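Local coordinates for nitrogenase molybdenum-iron protein beta chain (Clostridium pasteurianum, PDB 4WES) that forms, with the alpha chain, the molybdenum-iron component of nitrogenase, which reduces dinitrogen to ammonia, and shares the [8Fe-7S] cluster with that chain, at residues B[183-188]-B[207-212]; B[190-193]-B[197-200]; B[245-250]-B[261-266]. All coordinates share one frame; numbering follows the deposited sequence.

Interaction 1 (B[183-188]-B[207-212])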
loop_
_atom_site.group_PDB
_atom_site.type_symbol
_atom_site.label_atom_id
_atom_site.label_comp_id
_atom_site.label_asym_id
_atom_site.label_seq_id
_atom_site.Cartn_x
_atom_site.Cartn_y
_atom_site.Cartn_z
ATOM N N ASP B 183 13.545 -3.222 -12.416
ATOM C CA ASP B 183 14.799 -3.729 -11.858
ATOM C C ASP B 183 15.950 -3.547 -12.836
ATOM O O ASP B 183 17.050 -3.162 -12.446
ATOM C CB ASP B 183 14.618 -5.210 -11.498
ATOM C CG ASP B 183 13.608 -5.418 -10.395
ATOM O OD1 ASP B 183 12.832 -6.382 -10.511
ATOM O OD2 ASP B 183 13.611 -4.612 -9.446
ATOM N N MET B 184 15.674 -3.783 -14.131
ATOM C CA MET B 184 16.680 -3.475 -15.141
ATOM C C MET B 184 17.062 -2.001 -15.123
ATOM O O MET B 184 18.260 -1.676 -15.190
ATOM C CB MET B 184 16.194 -3.940 -16.518
ATOM C CG MET B 184 16.140 -5.463 -16.633
ATOM S SD MET B 184 14.811 -5.992 -17.684
ATOM C CE MET B 184 15.170 -7.764 -17.838
ATOM N N ARG B 185 16.077 -1.103 -15.000
ATOM C CA ARG B 185 16.393 0.318 -14.938
ATOM C C ARG B 185 17.236 0.655 -13.738
ATOM O O ARG B 185 18.181 1.445 -13.826
ATOM C CB ARG B 185 15.126 1.173 -14.908
ATOM C CG ARG B 185 14.344 1.142 -16.211
ATOM C CD ARG B 185 13.094 1.977 -16.104
ATOM N NE ARG B 185 12.233 1.931 -17.275
ATOM C CZ ARG B 185 12.086 2.874 -18.183
ATOM N NH1 ARG B 185 12.869 3.940 -18.169
ATOM N NH2 ARG B 185 11.164 2.768 -19.112
ATOM N N GLU B 186 16.924 0.044 -12.585
ATOM C CA GLU B 186 17.687 0.337 -11.369
ATOM C C GLU B 186 19.118 -0.168 -11.462
ATOM O O GLU B 186 20.055 0.527 -11.030
ATOM C CB GLU B 186 16.969 -0.235 -10.165
ATOM C CG GLU B 186 17.686 -0.056 -8.834
ATOM C CD GLU B 186 17.968 1.382 -8.415
ATOM O OE1 GLU B 186 17.437 2.324 -9.029
ATOM O OE2 GLU B 186 18.763 1.554 -7.462
ATOM N N ILE B 187 19.314 -1.363 -12.004
ATOM C CA ILE B 187 20.677 -1.884 -12.179
ATOM C C ILE B 187 21.475 -0.983 -13.119
ATOM O O ILE B 187 22.638 -0.664 -12.827
ATOM C CB ILE B 187 20.624 -3.351 -12.646
ATOM C CG1 ILE B 187 20.071 -4.229 -11.516
ATOM C CG2 ILE B 187 21.965 -3.836 -13.128
ATOM C CD1 ILE B 187 19.474 -5.531 -12.004
ATOM N N LYS B 188 20.849 -0.544 -14.211
ATOM C CA LYS B 188 21.522 0.384 -15.134
ATOM C C LYS B 188 21.877 1.689 -14.400
ATOM O O LYS B 188 22.985 2.232 -14.573
ATOM C CB LYS B 188 20.686 0.654 -16.380
ATOM C CG LYS B 188 20.551 -0.567 -17.282
ATOM C CD LYS B 188 19.957 -0.263 -18.629
ATOM C CE LYS B 188 18.530 0.185 -18.516
ATOM N NZ LYS B 188 17.978 0.508 -19.860
ATOM N N VAL B 207 10.224 -1.348 -22.995
ATOM C CA VAL B 207 9.506 -2.268 -23.852
ATOM C C VAL B 207 8.203 -2.743 -23.149
ATOM O O VAL B 207 7.145 -2.723 -23.776
ATOM C CB VAL B 207 10.362 -3.499 -24.244
ATOM C CG1 VAL B 207 9.588 -4.392 -25.220
ATOM C CG2 VAL B 207 11.677 -3.060 -24.860
ATOM N N LEU B 208 8.329 -3.178 -21.905
ATOM C CA LEU B 208 7.160 -3.658 -21.143
ATOM C C LEU B 208 6.745 -2.716 -20.021
ATOM O O LEU B 208 5.928 -3.068 -19.190
ATOM C CB LEU B 208 7.419 -5.072 -20.652
ATOM C CG LEU B 208 7.257 -6.122 -21.737
ATOM C CD1 LEU B 208 7.928 -7.427 -21.394
ATOM C CD2 LEU B 208 5.795 -6.361 -22.066
ATOM N N ASP B 209 7.218 -1.461 -20.068
ATOM C CA ASP B 209 6.854 -0.433 -19.109
ATOM C C ASP B 209 6.791 0.923 -19.814
ATOM O O ASP B 209 7.100 1.964 -19.227
ATOM C CB ASP B 209 7.862 -0.393 -17.936
ATOM C CG ASP B 209 9.262 -0.027 -18.363
ATOM O OD1 ASP B 209 9.516 0.117 -19.584
ATOM O OD2 ASP B 209 10.095 0.121 -17.458
ATOM N N GLY B 210 6.376 0.920 -21.070
ATOM C CA GLY B 210 6.479 2.117 -21.876
ATOM C C GLY B 210 5.346 3.101 -21.773
ATOM O O GLY B 210 4.277 2.843 -21.197
ATOM N N PRO B 211 5.560 4.270 -22.367
ATOM C CA PRO B 211 4.588 5.345 -22.349
ATOM C C PRO B 211 3.445 5.137 -23.347
ATOM O O PRO B 211 3.559 4.362 -24.285
ATOM C CB PRO B 211 5.403 6.568 -22.769
ATOM C CG PRO B 211 6.433 5.984 -23.720
ATOM C CD PRO B 211 6.778 4.642 -23.112
ATOM N N THR B 212 2.338 5.854 -23.117
ATOM C CA THR B 212 1.367 6.087 -24.153
ATOM C C THR B 212 1.691 7.415 -24.809
ATOM O O THR B 212 1.747 8.427 -24.116
ATOM C CB THR B 212 -0.086 6.101 -23.595
ATOM O OG1 THR B 212 -0.511 4.768 -23.302
ATOM C CG2 THR B 212 -1.094 6.675 -24.555
#

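Interaction 2 (B[190-193]-B[197-200])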
loop_
_atom_site.group_PDB
_atom_site.type_symbol
_atom_site.label_atom_id
_atom_site.label_comp_id
_atom_site.label_asym_id
_atom_site.label_seq_id
_atom_site.Cartn_x
_atom_site.Cartn_y
_atom_site.Cartn_z
ATOM N N LEU B 190 22.543 2.153 -11.314
ATOM C CA LEU B 190 23.673 1.919 -10.430
ATOM C C LEU B 190 24.999 1.847 -11.197
ATOM O O LEU B 190 25.999 2.433 -10.760
ATOM C CB LEU B 190 23.435 0.666 -9.592
ATOM C CG LEU B 190 22.296 0.820 -8.578
ATOM C CD1 LEU B 190 21.955 -0.522 -7.936
ATOM C CD2 LEU B 190 22.665 1.795 -7.489
ATOM N N PHE B 191 25.021 1.138 -12.321
ATOM C CA PHE B 191 26.214 1.143 -13.187
ATOM C C PHE B 191 26.589 2.577 -13.578
ATOM O O PHE B 191 27.767 2.975 -13.545
ATOM C CB PHE B 191 25.982 0.367 -14.486
ATOM C CG PHE B 191 26.330 -1.111 -14.428
ATOM C CD1 PHE B 191 27.599 -1.524 -14.813
ATOM C CD2 PHE B 191 25.423 -2.059 -14.014
ATOM C CE1 PHE B 191 27.945 -2.849 -14.747
ATOM C CE2 PHE B 191 25.761 -3.372 -13.980
ATOM C CZ PHE B 191 27.013 -3.777 -14.359
ATOM N N GLU B 192 25.575 3.365 -13.945
ATOM C CA GLU B 192 25.825 4.735 -14.398
ATOM C C GLU B 192 26.332 5.591 -13.240
ATOM O O GLU B 192 27.256 6.403 -13.416
ATOM C CB GLU B 192 24.561 5.297 -15.024
ATOM C CG GLU B 192 24.300 4.593 -16.356
ATOM C CD GLU B 192 22.924 4.780 -16.935
ATOM O OE1 GLU B 192 22.143 5.585 -16.392
ATOM O OE2 GLU B 192 22.652 4.082 -17.954
ATOM N N ALA B 193 25.770 5.412 -12.044
ATOM C CA ALA B 193 26.253 6.164 -10.879
ATOM C C ALA B 193 27.710 5.786 -10.540
ATOM O O ALA B 193 28.479 6.629 -10.055
ATOM C CB ALA B 193 25.340 5.952 -9.683
ATOM N N PRO B 197 30.986 1.660 -17.787
ATOM C CA PRO B 197 30.351 1.272 -19.055
ATOM C C PRO B 197 29.912 -0.179 -19.052
ATOM O O PRO B 197 30.631 -1.034 -18.507
ATOM C CB PRO B 197 31.454 1.528 -20.104
ATOM C CG PRO B 197 32.307 2.600 -19.466
ATOM C CD PRO B 197 32.310 2.268 -18.000
ATOM N N TYR B 198 28.774 -0.459 -19.693
ATOM C CA TYR B 198 28.175 -1.781 -19.602
ATOM C C TYR B 198 27.318 -2.066 -20.831
ATOM O O TYR B 198 26.943 -1.151 -21.577
ATOM C CB TYR B 198 27.298 -1.906 -18.311
ATOM C CG TYR B 198 26.098 -0.986 -18.366
ATOM C CD1 TYR B 198 26.192 0.349 -18.048
ATOM C CD2 TYR B 198 24.894 -1.446 -18.871
ATOM C CE1 TYR B 198 25.095 1.191 -18.176
ATOM C CE2 TYR B 198 23.818 -0.624 -19.009
ATOM C CZ TYR B 198 23.914 0.706 -18.677
ATOM O OH TYR B 198 22.837 1.542 -18.851
ATOM N N ILE B 199 27.008 -3.353 -20.993
ATOM C CA ILE B 199 25.990 -3.807 -21.928
ATOM C C ILE B 199 25.051 -4.681 -21.096
ATOM O O ILE B 199 25.496 -5.696 -20.560
ATOM C CB ILE B 199 26.525 -4.664 -23.095
ATOM C CG1 ILE B 199 27.540 -3.864 -23.932
ATOM C CG2 ILE B 199 25.365 -5.123 -23.961
ATOM C CD1 ILE B 199 28.335 -4.736 -24.877
ATOM N N MET B 200 23.786 -4.299 -20.947
ATOM C CA MET B 200 22.795 -5.142 -20.289
ATOM C C MET B 200 22.039 -5.939 -21.330
ATOM O O MET B 200 21.600 -5.362 -22.320
ATOM C CB MET B 200 21.812 -4.304 -19.482
ATOM C CG MET B 200 20.739 -5.156 -18.800
ATOM S SD MET B 200 19.603 -4.245 -17.776
ATOM C CE MET B 200 20.643 -4.010 -16.367
#

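Interaction 3 (B[245-250]-B[261-266])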
loop_
_atom_site.group_PDB
_atom_site.type_symbol
_atom_site.label_atom_id
_atom_site.label_comp_id
_atom_site.label_asym_id
_atom_site.label_seq_id
_atom_site.Cartn_x
_atom_site.Cartn_y
_atom_site.Cartn_z
ATOM N N ALA B 245 18.618 -17.951 -13.843
ATOM C CA ALA B 245 18.254 -17.248 -15.052
ATOM C C ALA B 245 19.460 -16.920 -15.946
ATOM O O ALA B 245 19.295 -16.822 -17.165
ATOM C CB ALA B 245 17.521 -15.950 -14.718
ATOM N N SER B 246 20.608 -16.663 -15.336
ATOM C CA SER B 246 21.649 -15.932 -16.029
ATOM C C SER B 246 22.950 -16.711 -16.288
ATOM O O SER B 246 23.720 -16.343 -17.191
ATOM C CB SER B 246 21.986 -14.655 -15.256
ATOM O OG SER B 246 20.816 -13.867 -15.091
ATOM N N ASP B 247 23.222 -17.769 -15.509
ATOM C CA ASP B 247 24.524 -18.419 -15.631
ATOM C C ASP B 247 24.704 -19.097 -16.967
ATOM O O ASP B 247 25.813 -19.090 -17.494
ATOM C CB ASP B 247 24.737 -19.453 -14.529
ATOM C CG ASP B 247 25.396 -18.929 -13.297
ATOM O OD1 ASP B 247 25.628 -17.725 -13.159
ATOM O OD2 ASP B 247 25.707 -19.791 -12.418
ATOM N N LEU B 248 23.667 -19.707 -17.529
ATOM C CA LEU B 248 23.857 -20.437 -18.775
ATOM C C LEU B 248 24.375 -19.497 -19.860
ATOM O O LEU B 248 25.325 -19.803 -20.581
ATOM C CB LEU B 248 22.587 -21.143 -19.206
ATOM C CG LEU B 248 22.714 -21.944 -20.507
ATOM C CD1 LEU B 248 23.673 -23.099 -20.385
ATOM C CD2 LEU B 248 21.345 -22.457 -20.950
ATOM N N GLY B 249 23.759 -18.334 -19.970
ATOM C CA GLY B 249 24.210 -17.354 -20.940
ATOM C C GLY B 249 25.644 -16.883 -20.675
ATOM O O GLY B 249 26.481 -16.785 -21.594
ATOM N N ALA B 250 25.949 -16.598 -19.403
ATOM C CA ALA B 250 27.291 -16.118 -19.040
ATOM C C ALA B 250 28.365 -17.158 -19.343
ATOM O O ALA B 250 29.441 -16.830 -19.887
ATOM C CB ALA B 250 27.344 -15.727 -17.594
ATOM N N PHE B 261 33.331 -14.617 -16.377
ATOM C CA PHE B 261 32.115 -14.207 -15.712
ATOM C C PHE B 261 32.220 -14.391 -14.223
ATOM O O PHE B 261 33.020 -15.171 -13.721
ATOM C CB PHE B 261 30.885 -14.930 -16.289
ATOM C CG PHE B 261 30.763 -16.370 -15.887
ATOM C CD1 PHE B 261 31.504 -17.351 -16.520
ATOM C CD2 PHE B 261 29.902 -16.741 -14.861
ATOM C CE1 PHE B 261 31.373 -18.667 -16.155
ATOM C CE2 PHE B 261 29.779 -18.058 -14.484
ATOM C CZ PHE B 261 30.520 -19.016 -15.126
ATOM N N LYS B 262 31.335 -13.683 -13.524
ATOM C CA LYS B 262 31.136 -13.829 -12.086
ATOM C C LYS B 262 29.646 -13.953 -11.809
ATOM O O LYS B 262 28.859 -13.169 -12.334
ATOM C CB LYS B 262 31.701 -12.605 -11.376
ATOM C CG LYS B 262 31.654 -12.579 -9.869
ATOM C CD LYS B 262 32.567 -11.488 -9.323
ATOM C CE LYS B 262 32.485 -11.362 -7.801
ATOM N NZ LYS B 262 32.581 -12.665 -7.074
ATOM N N THR B 263 29.273 -14.909 -10.968
ATOM C CA THR B 263 27.894 -15.119 -10.602
ATOM C C THR B 263 27.613 -14.381 -9.299
ATOM O O THR B 263 28.391 -14.470 -8.354
ATOM C CB THR B 263 27.618 -16.612 -10.432
ATOM O OG1 THR B 263 27.857 -17.273 -11.674
ATOM C CG2 THR B 263 26.160 -16.867 -9.980
ATOM N N LEU B 264 26.480 -13.680 -9.252
ATOM C CA LEU B 264 26.035 -12.917 -8.094
ATOM C C LEU B 264 24.586 -13.256 -7.817
ATOM O O LEU B 264 23.847 -13.681 -8.720
ATOM C CB LEU B 264 26.140 -11.417 -8.380
ATOM C CG LEU B 264 27.557 -10.870 -8.568
ATOM C CD1 LEU B 264 27.506 -9.473 -9.177
ATOM C CD2 LEU B 264 28.327 -10.870 -7.248
ATOM N N ARG B 265 24.164 -13.089 -6.577
ATOM C CA ARG B 265 22.749 -13.149 -6.276
ATOM C C ARG B 265 22.013 -11.971 -6.923
ATOM O O ARG B 265 22.566 -10.872 -7.092
ATOM C CB ARG B 265 22.571 -13.047 -4.795
ATOM C CG ARG B 265 22.796 -14.327 -4.113
ATOM C CD ARG B 265 22.375 -14.228 -2.641
ATOM N NE ARG B 265 22.567 -15.531 -2.135
ATOM C CZ ARG B 265 22.623 -15.863 -0.880
ATOM N NH1 ARG B 265 22.552 -14.940 0.060
ATOM N NH2 ARG B 265 22.792 -17.126 -0.571
ATOM N N THR B 266 20.752 -12.208 -7.250
ATOM C CA THR B 266 19.894 -11.076 -7.572
ATOM C C THR B 266 20.032 -10.042 -6.462
ATOM O O THR B 266 19.908 -10.416 -5.298
ATOM C CB THR B 266 18.439 -11.543 -7.674
ATOM O OG1 THR B 266 18.339 -12.606 -8.630
ATOM C CG2 THR B 266 17.538 -10.418 -8.062
#

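Interaction 1 (B[183-188]-B[207-212])
Arg185, on helix 181-193, and Asp209, in the loop after strand 198-200, reach toward each other from opposite directions; their CA atoms, the nearest pair between the two segments, are 10.4 Å apart, and the long arginine chain spans most of that distance. Arginine suits the helix side because its chain runs extended from CG to NE and carries the charge outward. Its guanidinium takes the carboxylate side-on, with NE and NH2 each serving a different oxygen. NE donates to Asp209 OD2 at 2.8 Å, on the syn side of that oxygen. The second bond, from Arg185 NH2 to Asp209 OD1, is longer at 3.2 Å. Both oxygens lie close to the guanidinium plane, but the carboxylate is turned by 50° against it, and NH2 therefore approaches OD1 from above the carboxylate plane. The result is a twisted bidentate salt bridge and not a flat one. Asp209 OD1 also accepts the backbone N-H of Gly206, a bond that helps fix the carboxylate's orientation within its own loop. Arg185 NH2 has a second acidic partner, Glu294 of the second beta subunit, while Asp209 O accepts from Gln298 of that same subunit. The positive guanidinium, shared between Asp209 and Glu294, would be expected to offset the mutual repulsion of the two acids, and the bridge ties helix and loop together where the two beta subunits meet.

Interaction 2 (B[190-193]-B[197-200])
The beta-alpha-beta unit of strand 172-175, helix 181-193 and strand 198-200 closes here, where the last turn of the helix packs on the start of the strand that follows it. Strand 198-200 is an edge strand of a parallel four-stranded sheet, and Tyr198 lies against two neighbouring helix residues, Phe191 and Glu192. The tyrosine CG stands between its backbone N and carbonyl carbon (chi1 66°), a setting that carries the ring over to the helix. Its CB rests 3.5 Å from CD1 of Phe191, and its CD1 lies 3.6 Å from the Phe191 CB, so each ring is touched by the other residue's methylene. The rings themselves are neither stacked nor edge-to-face: their centroids are 5.0 Å apart and their planes meet at 40°. Phenylalanine suits the inner position, since its ring is buried and also packs on Ile172 and Val174 of the neighbouring strand. Tyrosine suits the border of this core, because its ring can join the apolar packing while its hydroxyl reaches the polar rim. There Glu192, an exposed residue, sends an extended chain obliquely past the ring, its CG 3.9 Å from CE1 of Tyr198. Glutamate has the length to bring its carboxylate to the ring's phenolic edge. The hydroxyl donates to it on the anti side, 28° out of the carboxylate plane, with Tyr198 OH 2.7 Å from Glu192 OE2.

Interaction 3 (B[245-250]-B[261-266])
Ala250 and Phe261 form the tight, apolar half of this contact, while Asp247 and Thr263 form its polar half. Ala250 is buried, whereas Asp247 and Thr263 are partly exposed, as is the Phe261 ring itself. Helix 243-257 and strand 261-264 are the last two elements of a beta-alpha-beta unit that begins with strand 237-241. In the segments considered their axes run nearly antiparallel, at 175°, with a closest approach of 9.2 Å. At the packed end the methyl of Ala250 is 3.9 Å from the CB of Phe261 and touches the near part of the ring, at CG and CD2. Beyond the methyl, the carbonyl carbon of Ala250 lies over one face of the ring, offset toward its rim. Alanine fits because its small side chain lets the backbones come close, to 6.2 Å between the CA atoms of Ala250 and Phe261. The same methyl packs on Thr238 and Ser240 of the adjacent inner strand 237-241, while the phenylalanine ring also touches Lys251 and Glu254 of the helix.

On the more open side the contact rests mainly on one hydrogen bond. Thr263 has two conformers; in the one described here its side chain crosses that of Asp247 at about a right angle, and Thr263 OG1 donates to Asp247 OD1 at 2.7 Å. The hydroxyl comes in on the syn side of that oxygen, 28° out of the carboxylate plane. Asp247 OD1 is hydrogen-bonded to Ser240 OG as well. In this conformer one carboxylate oxygen thus links the helix to hydroxyls on two adjacent strands, and two hydroxyl partners at one oxygen would be consistent with an ionised carboxylate.

Overall arrangement
Interactions 1 and 2 share helix 181-193 and touch: the Tyr198 hydroxyl packs against Lys188, and Met200 against Ile187 and Lys188. Interaction 2 also lies within the loop that interaction 1 closes. Interactions 2 and 3 each join a helix to an outermost strand of the same four-stranded parallel sheet, at 198-200 and 261-264, with centres 16 Å apart. Both combine apolar packing with one hydroxyl-carboxylate bond, and neither is touched by another chain. Interaction 1 differs: it is a charged, hydrogen-bonded salt bridge from helix to loop with little apolar packing, reinforced by the second beta subunit. All three are partly buried, each with one buried residue among those that touch.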